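Side-chain contacts in ethanolamine utilization protein EutL (Clostridium perfringens E str. JGS1987, PDB 4TME), which forms trimeric tiles in the shell of the ethanolamine-utilisation microcompartment and binds ethanolamine, which probably controls opening of its pore: residues C[27-30]-C[31-35]; C[46-49]-C[50-53]; C[100-103]-C[104-108]. All blocks are in the same frame, centred on the assembly; numbering follows the deposited sequence. Where two conformers were deposited one is given.

Contact 1 (C[27-30]-C[31-35]); sequences LELE and PHHKS
Glu30 and His33 meet round a type I beta turn that runs from one to the other in the loop between helix 21-26 and strand 35-41. The turn is closed by its own backbone: His33 N donates to Glu30 O at 3.0 Å. That closure brings the two side chains alongside one another, and the aliphatic base of Glu30 settles over one face of the His33 imidazole. The CH-pi contact places Glu30 CB 4.0 Å from the ring centroid and 27° off the normal, displaced from the ring centre. Leu29 completes the packing from another direction, its CB lying at the edge of the same ring, 3.9 Å from His33 ND1. The ring can serve both neighbours because CG of His33 is turned beside its own backbone N (chi1 -69°), which swings the imidazole back under the preceding residues.

The solvent side is looser. The His32 ring also comes back to Glu30, with CE1 3.3 Å from Glu30 CB, but the approach is oblique, reaching the CB and CG methylenes of Glu30 without stacking on them. The Glu30 chain bends at chi2, and its carboxylate stays clear of both imidazoles: OE1 is 5.4 Å from His32 ND1. A water donates to Glu30 O at 2.8 Å and also to His33 O, bridging the two ends of the turn. Lys34 NZ reaches back to Pro31 O in a weak bond.

Beneath the turn the chain is tied to the four-stranded sheet. His33 NE2 hydrogen-bonds Asp61, His33 and Leu29 rest on Val63 of strand 61-67, and Lys34 with Ser35 forms a classic beta bulge opposite Gly89 where strand 35-41 begins.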
ATOM      1  N   LEU C  27      -9.650 -19.285   0.841  1.00 31.31           N
ATOM      2  CA  LEU C  27      -8.755 -19.206  -0.315  1.00 31.41           C
ATOM      3  C   LEU C  27      -9.472 -19.555  -1.630  1.00 33.75           C
ATOM      4  O   LEU C  27      -8.860 -19.521  -2.697  1.00 34.83           O
ATOM      5  CB  LEU C  27      -7.562 -20.139  -0.121  1.00 29.36           C
ATOM      6  CG  LEU C  27      -6.583 -19.749   0.979  1.00 28.82           C
ATOM      7  CD1 LEU C  27      -5.531 -20.841   1.156  1.00 28.06           C
ATOM      8  CD2 LEU C  27      -5.925 -18.395   0.666  1.00 29.76           C
ATOM      9  N   GLU C  28     -10.755 -19.888  -1.537  1.00 32.73           N
ATOM     10  CA  GLU C  28     -11.571 -20.214  -2.704  1.00 35.41           C
ATOM     11  C   GLU C  28     -10.966 -21.348  -3.541  1.00 35.19           C
ATOM     12  O   GLU C  28     -10.941 -21.296  -4.777  1.00 35.05           O
ATOM     13  CB  GLU C  28     -11.776 -18.959  -3.566  1.00 39.82           C
ATOM     14  CG  GLU C  28     -12.436 -17.823  -2.799  1.00 47.22           C
ATOM     15  CD  GLU C  28     -12.758 -16.611  -3.656  1.00 55.39           C
ATOM     16  OE1 GLU C  28     -11.984 -16.286  -4.580  1.00 57.80           O
ATOM     17  OE2 GLU C  28     -13.790 -15.973  -3.387  1.00 59.34           O
ATOM     18  N   LEU C  29     -10.495 -22.376  -2.849  1.00 35.47           N
ATOM     19  CA  LEU C  29      -9.886 -23.533  -3.495  1.00 34.34           C
ATOM     20  C   LEU C  29     -10.913 -24.407  -4.194  1.00 36.12           C
ATOM     21  O   LEU C  29     -12.093 -24.443  -3.805  1.00 37.76           O
ATOM     22  CB  LEU C  29      -9.145 -24.379  -2.474  1.00 33.28           C
ATOM     23  CG  LEU C  29      -8.038 -23.692  -1.677  1.00 33.14           C
ATOM     24  CD1 LEU C  29      -7.424 -24.712  -0.748  1.00 32.80           C
ATOM     25  CD2 LEU C  29      -6.992 -23.106  -2.609  1.00 33.62           C
ATOM     26  N   GLU C  30     -10.446 -25.147  -5.197  1.00 35.39           N
ATOM     27  CA  GLU C  30     -11.260 -26.180  -5.835  1.00 36.59           C
ATOM     28  C   GLU C  30     -11.309 -27.438  -4.977  1.00 35.80           C
ATOM     29  O   GLU C  30     -10.429 -27.665  -4.147  1.00 34.54           O
ATOM     30  CB  GLU C  30     -10.706 -26.535  -7.222  1.00 40.71           C
ATOM     31  CG  GLU C  30     -10.577 -25.370  -8.183  1.00 48.33           C
ATOM     32  CD  GLU C  30     -11.906 -24.736  -8.518  1.00 61.28           C
ATOM     33  OE1 GLU C  30     -12.956 -25.321  -8.184  1.00 66.42           O
ATOM     34  OE2 GLU C  30     -11.900 -23.644  -9.121  1.00 67.41           O
ATOM     35  N   PRO C  31     -12.335 -28.282  -5.184  1.00 40.11           N
ATOM     36  CA  PRO C  31     -12.488 -29.498  -4.381  1.00 42.32           C
ATOM     37  C   PRO C  31     -11.270 -30.414  -4.415  1.00 41.87           C
ATOM     38  O   PRO C  31     -10.988 -31.081  -3.421  1.00 42.36           O
ATOM     39  CB  PRO C  31     -13.701 -30.190  -5.023  1.00 45.87           C
ATOM     40  CG  PRO C  31     -14.484 -29.097  -5.620  1.00 46.55           C
ATOM     41  CD  PRO C  31     -13.467 -28.095  -6.111  1.00 43.71           C
ATOM     42  N   HIS C  32     -10.546 -30.448  -5.530  1.00 42.02           N
ATOM     43  CA  HIS C  32      -9.419 -31.374  -5.642  1.00 43.49           C
ATOM     44  C   HIS C  32      -8.127 -30.803  -5.044  1.00 45.21           C
ATOM     45  O   HIS C  32      -7.124 -31.512  -4.966  1.00 50.16           O
ATOM     46  CB  HIS C  32      -9.187 -31.770  -7.107  1.00 43.65           C
ATOM     47  CG  HIS C  32      -9.006 -30.609  -8.022  1.00 45.34           C
ATOM     48  ND1 HIS C  32     -10.069 -29.882  -8.515  1.00 49.49           N
ATOM     49  CD2 HIS C  32      -7.891 -30.045  -8.541  1.00 43.95           C
ATOM     50  CE1 HIS C  32      -9.614 -28.913  -9.288  1.00 49.28           C
ATOM     51  NE2 HIS C  32      -8.297 -28.988  -9.317  1.00 46.02           N
ATOM     52  N   HIS C  33      -8.163 -29.542  -4.611  1.00 41.00           N
ATOM     53  CA  HIS C  33      -7.029 -28.913  -3.930  1.00 39.16           C
ATOM     54  C   HIS C  33      -6.951 -29.348  -2.460  1.00 41.86           C
ATOM     55  O   HIS C  33      -7.609 -28.764  -1.596  1.00 49.75           O
ATOM     56  CB  HIS C  33      -7.136 -27.396  -3.999  1.00 36.17           C
ATOM     57  CG  HIS C  33      -6.948 -26.832  -5.374  1.00 35.03           C
ATOM     58  ND1 HIS C  33      -7.492 -25.630  -5.766  1.00 33.65           N
ATOM     59  CD2 HIS C  33      -6.258 -27.298  -6.443  1.00 35.74           C
ATOM     60  CE1 HIS C  33      -7.155 -25.383  -7.019  1.00 33.94           C
ATOM     61  NE2 HIS C  33      -6.401 -26.378  -7.448  1.00 34.79           N
ATOM     62  N   LYS C  34      -6.117 -30.333  -2.179  1.00 35.12           N
ATOM     63  CA  LYS C  34      -6.042 -30.920  -0.843  1.00 33.98           C
ATOM     64  C   LYS C  34      -4.814 -30.483  -0.060  1.00 30.01           C
ATOM     65  O   LYS C  34      -4.794 -30.574   1.168  1.00 31.75           O
ATOM     66  CB  LYS C  34      -6.033 -32.453  -0.936  1.00 40.12           C
ATOM     67  CG  LYS C  34      -7.156 -33.044  -1.756  1.00 47.33           C
ATOM     68  CD  LYS C  34      -8.488 -32.904  -1.054  1.00 52.98           C
ATOM     69  CE  LYS C  34      -9.542 -33.782  -1.716  1.00 58.41           C
ATOM     70  NZ  LYS C  34     -10.905 -33.501  -1.189  1.00 62.88           N
ATOM     71  N   SER C  35      -3.801 -30.006  -0.775  0.61 27.72           N
ATOM     72  CA  SER C  35      -2.513 -29.665  -0.193  0.61 26.49           C
ATOM     73  C   SER C  35      -2.022 -28.351  -0.749  0.61 25.04           C
ATOM     74  O   SER C  35      -2.270 -28.063  -1.913  0.61 24.73           O
ATOM     75  CB  SER C  35      -1.496 -30.754  -0.489  0.61 28.00           C
ATOM     76  OG  SER C  35      -1.850 -31.944   0.186  0.61 30.47           O
TER
HETATM   77  O   HOH W   1     -10.172 -27.539  -1.346  1.00 44.71           O

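Contact 2 (C[46-49]-C[50-53]); sequences VTYT and ALDE
Helix 44-57 of the first BMC domain starts beside the ethanolamine pocket, and residues 46-53, in its first turns, illustrate how i to i+4 neighbours share a helix face. Thr47 and Leu51 run alongside each other in the same direction, with Thr47 CG2 4.0 Å from Leu51 CD1. The threonine presents its methyl because CG2 is anti to the backbone N while OG1, at chi1 -62°, folds back to bond Cys43 O one turn earlier. Beneath this pair Leu51 N donates to Thr47 O at 2.8 Å, and Leu51 CG packs 3.3 Å from the same oxygen. One residue round the helix, Leu51 CD1 also reaches the edge of the Tyr48 ring, a looser apolar contact of 4.4 Å to Tyr48 CD1.

The polar flank is built differently. Thr49 O accepts from Glu53 N at 3.0 Å and takes a second bond from a water, which also donates to Asp52 OD2 at 2.8 Å; carbonyl and carboxylate are thus linked through a single molecule. Asp52 is further gripped by backbone amides, OD2 by Gly132 N and OD1 by Leu135 N, at the start of helix 133-139. Tyr48 OH bonds Ser67 OG, and the Tyr48 side chain touches a bound ethanolamine.

Buried polar groups here are therefore satisfied one by one: Thr47 OG1 by Cys43 O, Thr49 OG1 by Asp45 O and Tyr124 OH, and the aspartate by water and amides. Amide donors near a helix start would probably favour the charged form of Asp52 despite its burial.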
ATOM      1  N   VAL C  46      10.060 -12.304 -10.294  1.00 21.55           N
ATOM      2  CA  VAL C  46      10.809 -13.568 -10.494  1.00 21.96           C
ATOM      3  C   VAL C  46      10.015 -14.716  -9.889  1.00 21.16           C
ATOM      4  O   VAL C  46       9.897 -15.788 -10.497  1.00 22.18           O
ATOM      5  CB  VAL C  46      12.229 -13.512  -9.896  1.00 22.82           C
ATOM      6  CG1 VAL C  46      12.869 -14.934  -9.809  1.00 22.35           C
ATOM      7  CG2 VAL C  46      13.099 -12.593 -10.755  1.00 23.78           C
ATOM      8  N   THR C  47       9.447 -14.497  -8.709  1.00 20.58           N
ATOM      9  CA  THR C  47       8.681 -15.561  -8.072  1.00 21.02           C
ATOM     10  C   THR C  47       7.425 -15.906  -8.859  1.00 20.56           C
ATOM     11  O   THR C  47       7.095 -17.073  -9.015  1.00 20.18           O
ATOM     12  CB  THR C  47       8.338 -15.182  -6.627  1.00 21.17           C
ATOM     13  OG1 THR C  47       9.572 -15.027  -5.921  1.00 22.10           O
ATOM     14  CG2 THR C  47       7.513 -16.271  -5.929  1.00 21.52           C
ATOM     15  N   TYR C  48       6.734 -14.908  -9.399  1.00 19.96           N
ATOM     16  CA  TYR C  48       5.545 -15.185 -10.210  1.00 20.01           C
ATOM     17  C   TYR C  48       5.906 -16.007 -11.457  1.00 20.09           C
ATOM     18  O   TYR C  48       5.154 -16.912 -11.877  1.00 21.41           O
ATOM     19  CB  TYR C  48       4.870 -13.869 -10.628  1.00 20.61           C
ATOM     20  CG  TYR C  48       4.311 -13.078  -9.457  1.00 20.93           C
ATOM     21  CD1 TYR C  48       3.714 -13.721  -8.373  1.00 20.79           C
ATOM     22  CD2 TYR C  48       4.436 -11.702  -9.414  1.00 20.69           C
ATOM     23  CE1 TYR C  48       3.219 -12.983  -7.283  1.00 22.26           C
ATOM     24  CE2 TYR C  48       3.943 -10.956  -8.346  1.00 20.91           C
ATOM     25  CZ  TYR C  48       3.319 -11.613  -7.288  1.00 22.44           C
ATOM     26  OH  TYR C  48       2.811 -10.902  -6.217  1.00 24.21           O
ATOM     27  N   THR C  49       7.056 -15.694 -12.056  1.00 19.63           N
ATOM     28  CA  THR C  49       7.521 -16.427 -13.223  1.00 20.60           C
ATOM     29  C   THR C  49       7.865 -17.869 -12.819  1.00 20.94           C
ATOM     30  O   THR C  49       7.598 -18.827 -13.573  1.00 22.70           O
ATOM     31  CB  THR C  49       8.759 -15.741 -13.870  1.00 24.15           C
ATOM     32  OG1 THR C  49       8.445 -14.370 -14.143  1.00 24.98           O
ATOM     33  CG2 THR C  49       9.157 -16.404 -15.182  1.00 24.97           C
ATOM     34  N   ALA C  50       8.481 -18.012 -11.643  1.00 20.82           N
ATOM     35  CA  ALA C  50       8.841 -19.333 -11.120  1.00 21.63           C
ATOM     36  C   ALA C  50       7.622 -20.196 -10.802  1.00 21.61           C
ATOM     37  O   ALA C  50       7.636 -21.418 -11.049  1.00 23.62           O
ATOM     38  CB  ALA C  50       9.707 -19.177  -9.897  1.00 22.16           C
ATOM     39  N   LEU C  51       6.586 -19.587 -10.231  1.00 20.90           N
ATOM     40  CA  LEU C  51       5.341 -20.294  -9.938  1.00 21.30           C
ATOM     41  C   LEU C  51       4.672 -20.773 -11.224  1.00 22.90           C
ATOM     42  O   LEU C  51       4.109 -21.869 -11.283  1.00 23.68           O
ATOM     43  CB  LEU C  51       4.382 -19.381  -9.156  1.00 21.37           C
ATOM     44  CG  LEU C  51       4.829 -19.086  -7.716  1.00 22.11           C
ATOM     45  CD1 LEU C  51       4.058 -17.886  -7.155  1.00 23.25           C
ATOM     46  CD2 LEU C  51       4.651 -20.327  -6.845  1.00 23.05           C
ATOM     47  N   ASP C  52       4.727 -19.957 -12.268  1.00 22.27           N
ATOM     48  CA  ASP C  52       4.241 -20.398 -13.568  1.00 23.15           C
ATOM     49  C   ASP C  52       5.035 -21.602 -14.077  1.00 25.12           C
ATOM     50  O   ASP C  52       4.467 -22.571 -14.587  1.00 25.17           O
ATOM     51  CB  ASP C  52       4.294 -19.236 -14.572  1.00 24.10           C
ATOM     52  CG  ASP C  52       3.660 -19.602 -15.894  1.00 25.21           C
ATOM     53  OD1 ASP C  52       2.446 -19.882 -15.884  1.00 25.85           O
ATOM     54  OD2 ASP C  52       4.352 -19.593 -16.933  1.00 26.03           O
ATOM     55  N   GLU C  53       6.348 -21.565 -13.899  1.00 25.25           N
ATOM     56  CA  GLU C  53       7.174 -22.695 -14.278  1.00 27.98           C
ATOM     57  C   GLU C  53       6.746 -23.938 -13.489  1.00 25.92           C
ATOM     58  O   GLU C  53       6.706 -25.042 -14.059  1.00 27.47           O
ATOM     59  CB  GLU C  53       8.647 -22.353 -14.052  1.00 33.52           C
ATOM     60  CG  GLU C  53       9.623 -23.376 -14.570  1.00 40.20           C
ATOM     61  CD  GLU C  53       9.676 -23.454 -16.098  1.00 42.50           C
ATOM     62  OE1 GLU C  53       9.561 -22.435 -16.838  1.00 42.55           O
ATOM     63  OE2 GLU C  53       9.840 -24.574 -16.560  1.00 44.04           O
TER
HETATM   64  O   HOH W   2       7.034 -18.895 -16.482  1.00 34.76           O

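Contact 3 (C[100-103]-C[104-108]); sequences NATL and DFIDS
Thr102 and Ile106 pack side by side on the last turn of helix 92-106, the second long helix of the first BMC domain. Thr102 CG2 meets Ile106 CD1 at 4.0 Å, while CG1 of the isoleucine lies 3.3 Å from Thr102 O. The two side chains extend in a common direction; with Ile106 CG1 beside its backbone N (chi1 -68°), that branch reaches back to the carbonyl and methyl of Thr102. A backbone bond from Ile106 N to Thr102 O, 3.0 Å long, fixes their spacing, and OG1 of Thr102 is occupied by Gly98 O. On the exposed flank Asp104 also leans back, placing its CG 3.3 Å from Asn100 O, the acceptor of its own N-H; the carboxylate thus rests against a carbonyl and gains no bond from it.

The next shell seats the helix on the sheet and its neighbouring helix. Thr102 and Ile106 face Ile39 of strand 35-41, Leu103 packs on Val10 and Val13 of strand 10-16, and Ala101 touches Ala57 of helix 44-57. Asn100 and Leu103 also meet Phe217 of a second subunit, which therefore covers part of this flank.

At the C-terminal end Asp107 leaves helical geometry, although its N still bonds Leu103 O at 3.2 Å. Phe105 O then takes two donors from Ser108, the backbone N at 3.0 Å and the hydroxyl. Ser108 OG donates at 2.7 Å in the carbonyl plane, on a lone pair, while lying 4.2 Å above the centre of the Phe105 ring.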
ATOM      1  N   ASN C 100       9.772 -27.572  -5.546  1.00 23.93           N
ATOM      2  CA  ASN C 100      11.142 -27.793  -5.976  1.00 26.53           C
ATOM      3  C   ASN C 100      11.393 -27.123  -7.337  1.00 27.64           C
ATOM      4  O   ASN C 100      12.434 -26.494  -7.537  1.00 27.46           O
ATOM      5  CB  ASN C 100      11.469 -29.287  -6.012  1.00 30.04           C
ATOM      6  CG  ASN C 100      11.827 -29.829  -4.616  1.00 34.80           C
ATOM      7  OD1 ASN C 100      12.834 -29.434  -4.037  1.00 34.42           O
ATOM      8  ND2 ASN C 100      10.982 -30.713  -4.067  1.00 35.99           N
ATOM      9  N   ALA C 101      10.421 -27.201  -8.251  1.00 27.19           N
ATOM     10  CA  ALA C 101      10.587 -26.547  -9.559  1.00 26.35           C
ATOM     11  C   ALA C 101      10.634 -25.026  -9.425  1.00 24.91           C
ATOM     12  O   ALA C 101      11.354 -24.350 -10.182  1.00 25.39           O
ATOM     13  CB  ALA C 101       9.466 -26.972 -10.513  1.00 26.15           C
ATOM     14  N   THR C 102       9.854 -24.498  -8.484  1.00 23.33           N
ATOM     15  CA  THR C 102       9.802 -23.060  -8.205  1.00 23.06           C
ATOM     16  C   THR C 102      11.170 -22.588  -7.703  1.00 24.45           C
ATOM     17  O   THR C 102      11.748 -21.621  -8.198  1.00 24.76           O
ATOM     18  CB  THR C 102       8.732 -22.708  -7.156  1.00 23.51           C
ATOM     19  OG1 THR C 102       7.447 -23.183  -7.586  1.00 24.26           O
ATOM     20  CG2 THR C 102       8.630 -21.197  -6.965  1.00 23.24           C
ATOM     21  N   LEU C 103      11.682 -23.290  -6.707  1.00 25.47           N
ATOM     22  CA  LEU C 103      12.961 -22.936  -6.124  1.00 25.08           C
ATOM     23  C   LEU C 103      14.057 -22.995  -7.158  1.00 27.51           C
ATOM     24  O   LEU C 103      14.910 -22.110  -7.236  1.00 28.65           O
ATOM     25  CB  LEU C 103      13.290 -23.902  -4.980  1.00 24.06           C
ATOM     26  CG  LEU C 103      12.433 -23.760  -3.743  1.00 28.19           C
ATOM     27  CD1 LEU C 103      12.538 -25.013  -2.862  1.00 27.19           C
ATOM     28  CD2 LEU C 103      12.883 -22.566  -2.995  1.00 33.21           C
ATOM     29  N   ASP C 104      14.065 -24.060  -7.950  1.00 27.00           N
ATOM     30  CA  ASP C 104      15.118 -24.195  -8.942  1.00 29.03           C
ATOM     31  C   ASP C 104      15.061 -23.059  -9.963  1.00 29.16           C
ATOM     32  O   ASP C 104      16.106 -22.568 -10.407  1.00 30.25           O
ATOM     33  CB  ASP C 104      15.036 -25.540  -9.637  1.00 30.68           C
ATOM     34  CG  ASP C 104      15.472 -26.684  -8.746  1.00 35.72           C
ATOM     35  OD1 ASP C 104      15.963 -26.462  -7.604  1.00 38.10           O
ATOM     36  OD2 ASP C 104      15.299 -27.823  -9.191  1.00 37.34           O
ATOM     37  N   PHE C 105      13.856 -22.624 -10.325  1.00 26.53           N
ATOM     38  CA  PHE C 105      13.742 -21.539 -11.289  1.00 27.51           C
ATOM     39  C   PHE C 105      14.247 -20.226 -10.700  1.00 27.23           C
ATOM     40  O   PHE C 105      14.944 -19.463 -11.369  1.00 28.70           O
ATOM     41  CB  PHE C 105      12.306 -21.348 -11.782  1.00 27.95           C
ATOM     42  CG  PHE C 105      12.211 -20.382 -12.934  1.00 30.39           C
ATOM     43  CD1 PHE C 105      12.417 -20.825 -14.237  1.00 32.14           C
ATOM     44  CD2 PHE C 105      11.982 -19.044 -12.713  1.00 31.39           C
ATOM     45  CE1 PHE C 105      12.355 -19.936 -15.301  1.00 33.27           C
ATOM     46  CE2 PHE C 105      11.928 -18.149 -13.777  1.00 32.57           C
ATOM     47  CZ  PHE C 105      12.117 -18.603 -15.062  1.00 32.56           C
ATOM     48  N   ILE C 106      13.919 -19.965  -9.444  1.00 26.37           N
ATOM     49  CA  ILE C 106      14.311 -18.706  -8.828  1.00 26.57           C
ATOM     50  C   ILE C 106      15.824 -18.614  -8.798  1.00 29.51           C
ATOM     51  O   ILE C 106      16.388 -17.531  -8.945  1.00 30.48           O
ATOM     52  CB  ILE C 106      13.723 -18.577  -7.422  1.00 24.77           C
ATOM     53  CG1 ILE C 106      12.195 -18.430  -7.528  1.00 24.26           C
ATOM     54  CG2 ILE C 106      14.305 -17.390  -6.672  1.00 24.89           C
ATOM     55  CD1 ILE C 106      11.474 -18.430  -6.210  1.00 25.27           C
ATOM     56  N   ASP C 107      16.481 -19.746  -8.612  1.00 28.71           N
ATOM     57  CA  ASP C 107      17.948 -19.742  -8.567  1.00 33.52           C
ATOM     58  C   ASP C 107      18.606 -20.059  -9.916  1.00 31.58           C
ATOM     59  O   ASP C 107      19.777 -20.411  -9.958  1.00 34.03           O
ATOM     60  CB  ASP C 107      18.438 -20.721  -7.501  1.00 43.36           C
ATOM     61  CG  ASP C 107      19.824 -20.346  -6.950  1.00 53.37           C
ATOM     62  OD1 ASP C 107      20.119 -19.129  -6.797  1.00 52.83           O
ATOM     63  OD2 ASP C 107      20.618 -21.273  -6.678  1.00 55.77           O
ATOM     64  N   SER C 108      17.881 -19.892 -11.020  1.00 30.63           N
ATOM     65  CA  SER C 108      18.373 -20.343 -12.334  1.00 32.35           C
ATOM     66  C   SER C 108      19.222 -19.314 -13.092  1.00 34.95           C
ATOM     67  O   SER C 108      19.830 -19.653 -14.122  1.00 35.38           O
ATOM     68  CB  SER C 108      17.209 -20.758 -13.242  1.00 31.14           C
ATOM     69  OG  SER C 108      16.402 -19.656 -13.618  1.00 30.89           O
TER

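How the contacts relate
Contacts 2 and 3 belong to two helices packed against each other, and they touch directly: Ala50 CB lies 3.5 Å from Ile106 CG1, and Thr49 CG2 is 3.6 Å from Phe105 CE2. Contact 2 is the buried member, near ethanolamine; contact 3 is partly buried, with one flank turned to solvent and another to a second subunit. Each pairs a threonine methyl with a branched apolar side chain one turn on. Contact 1 stands apart at the surface, its centre about 20 Å from that of contact 2, and replaces helical repetition with a beta turn and imidazole packing. All three border the four-stranded sheet, contact 1 at a loop, the others through helices.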